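Local coordinates for p800 reaction center core protein (Heliobacterium modesticaldum, PDB 5V8K), which forms the core of a symmetric homodimeric photosynthetic reaction center, carrying bacteriochlorophyll g pigments and binding a [4Fe-4S] cluster, at residues Met85-Leu88 / Ala89-Leu93; Ala20-Lys23 / Ala24-His28. All blocks are in the same frame, centred on the assembly; numbering follows the deposited sequence.

In the fold
Two pigment-bearing turns illustrate how a photosynthetic core protein hangs bacteriochlorophylls on its membrane helices. Interaction 2 comes first along the chain, on helix 18-39, and interaction 1 follows on helix 77-97; their centres lie about 15 Å apart, on the same side of the centre of the chain. The two helices meet directly: the carbonyl of Leu-93, at the end of interaction 1, packs on Ile-26 of interaction 2, while Leu-87 and Ala-90 touch Ser-37 and Ala-34 farther along helix 18-39. Each stretch supplies one histidine to the magnesium of a different bacteriochlorophyll g, so neighbouring helices place two separate pigments within one protein frame.

Interaction 1: Met85-Leu88 / Ala89-Leu93; sequences MHLL and AAIIL. With GBF (Bacteriochlorophyll g), chain J.
Two turns of helix 77-97, which is predicted to span the membrane, carry a magnesium ligand, His-86, and are held by bonds from each residue to the turn before. Ala-90 N donates to His-86 O at 2.9 Å, and Ala-89 N to Met-85 O at 3.0 Å. Ile-91 N and Ile-92 N make the corresponding bonds to Leu-87 O and Leu-88 O. The imidazole leaves this backbone frame with CG anti to the carbonyl carbon (chi1 -76°), which carries the ring out to the macrocycle. There His-86 NE2 binds the central magnesium, MG, of bacteriochlorophyll g at 2.5 Å. His-86 ND1, on the other side of the ring, is hydrogen-bonded to Val-82 O one turn back, which would hold the ring's rotation. Ala-89 lays its CB 3.7 Å from the pigment methyl CMC. Were this histidine an alanine, the magnesium would probably lose its protein ligand here and Val-82 O its side-chain donor. On other sides of the helix the contacts are apolar: the CD1 methyl of Ile-91 comes to 4.0 Å from Leu-87 CG, and Ile-92 CD1 reaches Leu-88 CG at the same separation. Leu-88 and Ile-92 also touch a second bacteriochlorophyll g. Backbone i to i+4 bonding with a histidine axial to magnesium is the familiar arrangement of chlorophyll-binding membrane helices.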
loop_
_atom_site.group_PDB
_atom_site.type_symbol
_atom_site.label_atom_id
_atom_site.label_comp_id
_atom_site.label_asym_id
_atom_site.label_seq_id
_atom_site.Cartn_x
_atom_site.Cartn_y
_atom_site.Cartn_z
ATOM N N MET A 85 -23.610 37.591 6.911
ATOM C CA MET A 85 -23.210 38.556 5.898
ATOM C C MET A 85 -22.422 37.903 4.769
ATOM O O MET A 85 -22.538 38.321 3.617
ATOM C CB MET A 85 -22.404 39.684 6.542
ATOM C CG MET A 85 -23.186 40.469 7.596
ATOM S SD MET A 85 -24.199 41.731 6.852
ATOM C CE MET A 85 -25.581 40.876 6.161
ATOM N N HIS A 86 -21.600 36.898 5.073
ATOM C CA HIS A 86 -20.873 36.229 3.999
ATOM C C HIS A 86 -21.788 35.375 3.148
ATOM O O HIS A 86 -21.517 35.189 1.953
ATOM C CB HIS A 86 -19.734 35.379 4.556
ATOM C CG HIS A 86 -18.577 36.201 4.970
ATOM N ND1 HIS A 86 -18.528 36.866 6.178
ATOM C CD2 HIS A 86 -17.470 36.559 4.294
ATOM C CE1 HIS A 86 -17.403 37.548 6.245
ATOM N NE2 HIS A 86 -16.747 37.379 5.118
ATOM N N LEU A 87 -22.845 34.829 3.749
ATOM C CA LEU A 87 -23.845 34.106 2.980
ATOM C C LEU A 87 -24.571 35.050 2.033
ATOM O O LEU A 87 -24.770 34.732 0.855
ATOM C CB LEU A 87 -24.843 33.419 3.906
ATOM C CG LEU A 87 -25.933 32.632 3.180
ATOM C CD1 LEU A 87 -25.368 31.479 2.381
ATOM C CD2 LEU A 87 -26.905 32.100 4.176
ATOM N N LEU A 88 -24.998 36.211 2.544
ATOM C CA LEU A 88 -25.586 37.234 1.693
ATOM C C LEU A 88 -24.683 37.530 0.506
ATOM O O LEU A 88 -25.133 37.540 -0.645
ATOM C CB LEU A 88 -25.839 38.518 2.503
ATOM C CG LEU A 88 -26.492 39.650 1.697
ATOM C CD1 LEU A 88 -27.813 39.190 1.140
ATOM C CD2 LEU A 88 -26.711 40.926 2.521
ATOM N N ALA A 89 -23.392 37.771 0.779
ATOM C CA ALA A 89 -22.420 38.030 -0.285
ATOM C C ALA A 89 -22.352 36.867 -1.269
ATOM O O ALA A 89 -22.331 37.074 -2.485
ATOM C CB ALA A 89 -21.047 38.292 0.333
ATOM N N ALA A 90 -22.355 35.636 -0.762
ATOM C CA ALA A 90 -22.305 34.477 -1.649
ATOM C C ALA A 90 -23.517 34.433 -2.576
ATOM O O ALA A 90 -23.382 34.155 -3.777
ATOM C CB ALA A 90 -22.220 33.187 -0.835
ATOM N N ILE A 91 -24.707 34.692 -2.037
ATOM C CA ILE A 91 -25.915 34.610 -2.850
ATOM C C ILE A 91 -25.919 35.706 -3.906
ATOM O O ILE A 91 -26.356 35.484 -5.039
ATOM C CB ILE A 91 -27.164 34.668 -1.952
ATOM C CG1 ILE A 91 -27.269 33.389 -1.127
ATOM C CG2 ILE A 91 -28.447 34.848 -2.784
ATOM C CD1 ILE A 91 -28.253 33.539 0.025
ATOM N N ILE A 92 -25.442 36.904 -3.550
ATOM C CA ILE A 92 -25.379 38.008 -4.505
ATOM C C ILE A 92 -24.381 37.690 -5.615
ATOM O O ILE A 92 -24.634 37.971 -6.789
ATOM C CB ILE A 92 -25.011 39.316 -3.784
ATOM C CG1 ILE A 92 -26.117 39.719 -2.805
ATOM C CG2 ILE A 92 -24.780 40.438 -4.789
ATOM C CD1 ILE A 92 -25.798 40.970 -1.979
ATOM N N LEU A 93 -23.220 37.118 -5.251
ATOM C CA LEU A 93 -22.192 36.774 -6.231
ATOM C C LEU A 93 -22.645 35.635 -7.129
ATOM O O LEU A 93 -22.444 35.684 -8.350
ATOM C CB LEU A 93 -20.901 36.384 -5.517
ATOM C CG LEU A 93 -20.222 37.532 -4.785
ATOM C CD1 LEU A 93 -19.280 36.992 -3.744
ATOM C CD2 LEU A 93 -19.488 38.377 -5.789
HETATM MG MG GBF J . -14.699 38.624 4.604
HETATM C CHA GBF J . -12.774 36.770 6.875
HETATM C CHB GBF J . -14.922 41.066 6.855
HETATM C CHC GBF J . -16.153 40.442 2.086
HETATM C CHD GBF J . -13.847 36.129 2.159
HETATM N NA GBF J . -14.158 38.801 6.494
HETATM C C1A GBF J . -13.418 38.053 7.323
HETATM C C2A GBF J . -12.953 38.676 8.609
HETATM C C3A GBF J . -13.964 39.808 8.697
HETATM C C4A GBF J . -14.368 39.900 7.248
HETATM C CMA GBF J . -15.187 39.501 9.586
HETATM C CAA GBF J . -11.513 39.191 8.734
HETATM C CBA GBF J . -11.105 40.104 7.595
HETATM C CGA GBF J . -10.792 39.359 6.330
HETATM O O1A GBF J . -10.019 38.410 6.311
HETATM O O2A GBF J . -11.022 40.077 5.109
HETATM N NB GBF J . -15.360 40.547 4.477
HETATM C C1B GBF J . -15.446 41.399 5.515
HETATM C C2B GBF J . -15.946 42.610 5.068
HETATM C C3B GBF J . -16.299 42.430 3.741
HETATM C C4B GBF J . -15.978 41.083 3.419
HETATM C CMB GBF J . -16.092 43.876 5.876
HETATM C CAB GBF J . -16.878 43.553 2.965
HETATM C CBB GBF J . -17.392 43.556 1.765
HETATM N NC GBF J . -14.913 38.349 2.585
HETATM C C1C GBF J . -15.578 39.134 1.743
HETATM C C2C GBF J . -15.860 38.839 0.315
HETATM C C3C GBF J . -15.119 37.580 0.479
HETATM C C4C GBF J . -14.599 37.334 1.751
HETATM C CMC GBF J . -17.363 38.659 0.103
HETATM C CAC GBF J . -14.931 36.596 -0.625
HETATM C CBC GBF J . -15.456 36.815 -2.033
HETATM N ND GBF J . -13.636 36.920 4.429
HETATM C C1D GBF J . -13.332 35.987 3.532
HETATM C C2D GBF J . -12.420 34.710 3.913
HETATM C C3D GBF J . -12.314 35.203 5.215
HETATM C C4D GBF J . -12.977 36.418 5.533
HETATM C CMD GBF J . -11.878 33.520 3.193
HETATM C CAD GBF J . -11.663 34.746 6.467
HETATM O OBD GBF J . -10.912 33.771 6.767
HETATM C CBD GBF J . -12.035 35.693 7.583
HETATM C CGD GBF J . -12.763 35.005 8.688
HETATM O O1D GBF J . -13.727 34.266 8.575
HETATM O O2D GBF J . -12.307 35.205 10.014
HETATM C CED GBF J . -13.019 34.374 10.924
HETATM C C1 GBF J . -11.060 39.368 3.886
HETATM C C2 GBF J . -11.942 40.090 2.886
HETATM C C3 GBF J . -11.557 41.231 2.318
HETATM C C4 GBF J . -10.230 41.787 2.693
HETATM C C5 GBF J . -12.465 41.948 1.337
HETATM C C6 GBF J . -12.733 43.386 1.780
HETATM C C7 GBF J . -13.725 44.056 0.843
HETATM C C8 GBF J . -13.575 45.321 0.403
HETATM C C9 GBF J . -14.591 45.938 -0.535
HETATM C C10 GBF J . -12.398 46.159 0.799
#

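Interaction 2: Ala20-Lys23 / Ala24-His28; sequences AVLK and AHINH. With GBF (Bacteriochlorophyll g), chain F.
Metal coordination comes first: Val-21 and His-25 lie side by side on helix 18-39, one turn apart and pointing the same way, and His-25 NE2 binds the magnesium, MG, of bacteriochlorophyll g at 2.4 Å. The CG of His-25 stands anti to the carbonyl carbon (chi1 -72°), and with chi2 near 180° the NE2 corner is presented to the metal. The opposite nitrogen, ND1, is hydrogen-bonded to the keto oxygen OBD of another bacteriochlorophyll g, so one imidazole joins two pigments.

Contacts with the ring faces come next. Val-21 CG1 makes a CH-pi contact over one face of His-25, 4.1 Å from the ring centroid and 26° off the normal. The opposite face is covered by CBA of the pigment, which sits 3.6 Å above the plane over the ring centre; the imidazole is thus sandwiched between aliphatic carbons. A pigment methyl, CMA, also lies over one face of the His-28 ring, toward its rim, 3.5 Å from His-28 CE1. Ala-24 CB packs on C3B of the same pigment, and Val-21 CG2 lies by C2C.

Backbone hydrogen bonds hold the turn itself: His-25 N to Val-21 O at 2.9 Å, with similar bonds from Ala-24, Ile-26 and Asn-27 to Ala-20, Leu-22 and Lys-23.

The other polar side chains turn to partners beyond this turn. Lys-23 NZ forms a salt bridge with Glu-104 and hydrogen bonds with Ser-101 OG and Phe-96 O, so this buried ammonium is well provided for, while Asn-27 ND2 is hydrogen-bonded to O1D of a further bacteriochlorophyll g. The chemistry implies a fixed ligand: the metal at NE2, the keto group at ND1 and carbon on both faces should leave His-25 little freedom to turn.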
loop_
_atom_site.group_PDB
_atom_site.type_symbol
_atom_site.label_atom_id
_atom_site.label_comp_id
_atom_site.label_asym_id
_atom_site.label_seq_id
_atom_site.Cartn_x
_atom_site.Cartn_y
_atom_site.Cartn_z
ATOM N N ALA A 20 -17.925 34.180 -20.054
ATOM C CA ALA A 20 -18.088 32.978 -19.240
ATOM C C ALA A 20 -16.955 32.815 -18.238
ATOM O O ALA A 20 -17.168 32.286 -17.137
ATOM C CB ALA A 20 -18.165 31.748 -20.142
ATOM N N VAL A 21 -15.741 33.229 -18.607
ATOM C CA VAL A 21 -14.622 33.141 -17.679
ATOM C C VAL A 21 -14.849 34.074 -16.503
ATOM O O VAL A 21 -14.704 33.685 -15.335
ATOM C CB VAL A 21 -13.293 33.436 -18.401
ATOM C CG1 VAL A 21 -12.158 33.555 -17.391
ATOM C CG2 VAL A 21 -12.964 32.298 -19.350
ATOM N N LEU A 22 -15.240 35.313 -16.795
ATOM C CA LEU A 22 -15.545 36.262 -15.728
ATOM C C LEU A 22 -16.637 35.729 -14.820
ATOM O O LEU A 22 -16.548 35.854 -13.596
ATOM C CB LEU A 22 -15.958 37.617 -16.309
ATOM C CG LEU A 22 -16.007 38.712 -15.237
ATOM C CD1 LEU A 22 -14.594 39.079 -14.729
ATOM C CD2 LEU A 22 -16.711 39.924 -15.772
ATOM N N LYS A 23 -17.673 35.122 -15.392
ATOM C CA LYS A 23 -18.740 34.562 -14.568
ATOM C C LYS A 23 -18.216 33.445 -13.682
ATOM O O LYS A 23 -18.616 33.325 -12.523
ATOM C CB LYS A 23 -19.870 34.054 -15.446
ATOM C CG LYS A 23 -20.594 35.176 -16.200
ATOM C CD LYS A 23 -21.464 36.025 -15.307
ATOM C CE LYS A 23 -21.952 37.226 -16.094
ATOM N NZ LYS A 23 -22.654 38.165 -15.212
ATOM N N ALA A 24 -17.308 32.625 -14.209
ATOM C CA ALA A 24 -16.712 31.581 -13.389
ATOM C C ALA A 24 -15.930 32.188 -12.237
ATOM O O ALA A 24 -16.000 31.691 -11.110
ATOM C CB ALA A 24 -15.822 30.686 -14.247
ATOM N N HIS A 25 -15.201 33.279 -12.494
ATOM C CA HIS A 25 -14.467 33.945 -11.427
ATOM C C HIS A 25 -15.410 34.502 -10.365
ATOM O O HIS A 25 -15.147 34.376 -9.169
ATOM C CB HIS A 25 -13.610 35.062 -12.004
ATOM C CG HIS A 25 -12.424 34.587 -12.773
ATOM N ND1 HIS A 25 -11.507 35.459 -13.316
ATOM C CD2 HIS A 25 -11.997 33.339 -13.097
ATOM C CE1 HIS A 25 -10.568 34.774 -13.944
ATOM N NE2 HIS A 25 -10.856 33.492 -13.840
ATOM N N ILE A 26 -16.493 35.152 -10.790
ATOM C CA ILE A 26 -17.503 35.632 -9.849
ATOM C C ILE A 26 -18.027 34.476 -9.004
ATOM O O ILE A 26 -18.077 34.566 -7.771
ATOM C CB ILE A 26 -18.640 36.344 -10.612
ATOM C CG1 ILE A 26 -18.080 37.540 -11.389
ATOM C CG2 ILE A 26 -19.792 36.773 -9.650
ATOM C CD1 ILE A 26 -19.131 38.367 -12.133
ATOM N N ASN A 27 -18.420 33.369 -9.651
ATOM C CA ASN A 27 -18.973 32.250 -8.896
ATOM C C ASN A 27 -17.935 31.675 -7.955
ATOM O O ASN A 27 -18.274 31.205 -6.865
ATOM C CB ASN A 27 -19.492 31.156 -9.823
ATOM C CG ASN A 27 -20.760 31.553 -10.544
ATOM O OD1 ASN A 27 -21.615 32.259 -10.001
ATOM N ND2 ASN A 27 -20.898 31.087 -11.769
ATOM N N HIS A 28 -16.660 31.724 -8.342
ATOM C CA HIS A 28 -15.642 31.263 -7.418
ATOM C C HIS A 28 -15.578 32.153 -6.175
ATOM O O HIS A 28 -15.402 31.652 -5.066
ATOM C CB HIS A 28 -14.286 31.194 -8.094
ATOM C CG HIS A 28 -13.184 30.971 -7.124
ATOM N ND1 HIS A 28 -12.345 31.979 -6.710
ATOM C CD2 HIS A 28 -12.831 29.873 -6.426
ATOM C CE1 HIS A 28 -11.491 31.498 -5.829
ATOM N NE2 HIS A 28 -11.780 30.230 -5.627
HETATM MG MG GBF F . -9.757 31.331 -13.964
HETATM C CHA GBF F . -6.983 32.686 -12.243
HETATM C CHB GBF F . -11.185 30.773 -11.048
HETATM C CHC GBF F . -11.661 29.050 -15.700
HETATM C CHD GBF F . -7.954 31.955 -16.953
HETATM N NA GBF F . -9.247 31.695 -12.062
HETATM C C1A GBF F . -8.140 32.155 -11.442
HETATM C C2A GBF F . -8.297 32.637 -10.001
HETATM C C3A GBF F . -9.631 31.975 -9.647
HETATM C C4A GBF F . -10.034 31.446 -11.003
HETATM C CMA GBF F . -9.476 30.860 -8.606
HETATM C CAA GBF F . -8.326 34.129 -9.656
HETATM C CBA GBF F . -9.377 34.900 -10.454
HETATM C CGA GBF F . -8.911 36.319 -10.708
HETATM O O1A GBF F . -9.212 37.234 -9.945
HETATM O O2A GBF F . -8.395 36.641 -12.016
HETATM N NB GBF F . -11.220 30.052 -13.427
HETATM C C1B GBF F . -11.739 30.014 -12.185
HETATM C C2B GBF F . -12.739 29.082 -12.154
HETATM C C3B GBF F . -12.851 28.597 -13.435
HETATM C C4B GBF F . -11.909 29.259 -14.245
HETATM C CMB GBF F . -13.577 28.687 -10.957
HETATM C CAB GBF F . -13.862 27.570 -13.692
HETATM C CBB GBF F . -13.944 26.758 -14.708
HETATM N NC GBF F . -9.748 30.617 -15.883
HETATM C C1C GBF F . -10.641 29.808 -16.441
HETATM C C2C GBF F . -10.742 29.498 -17.888
HETATM C C3C GBF F . -9.655 30.458 -18.113
HETATM C C4C GBF F . -9.102 31.042 -16.975
HETATM C CMC GBF F . -10.290 28.053 -18.138
HETATM C CAC GBF F . -9.138 30.794 -19.467
HETATM C CBC GBF F . -9.703 30.200 -20.740
HETATM N ND GBF F . -7.972 32.070 -14.563
HETATM C C1D GBF F . -7.320 32.353 -15.687
HETATM C C2D GBF F . -5.868 33.083 -15.667
HETATM C C3D GBF F . -5.934 33.121 -14.273
HETATM C C4D GBF F . -7.081 32.566 -13.628
HETATM C CMD GBF F . -4.860 33.537 -16.692
HETATM C CAD GBF F . -5.015 33.523 -13.185
HETATM O OBD GBF F . -3.919 34.174 -13.144
HETATM C CBD GBF F . -5.781 33.484 -11.909
HETATM C CGD GBF F . -4.977 32.829 -10.824
HETATM O O1D GBF F . -4.449 33.430 -9.921
HETATM O O2D GBF F . -4.792 31.417 -10.839
HETATM C CED GBF F . -3.826 30.847 -9.970
HETATM C C1 GBF F . -7.927 37.959 -12.328
HETATM C C2 GBF F . -8.036 38.115 -13.811
HETATM C C3 GBF F . -7.290 37.410 -14.659
HETATM C C4 GBF F . -6.240 36.442 -14.161
HETATM C C5 GBF F . -7.482 37.610 -16.149
#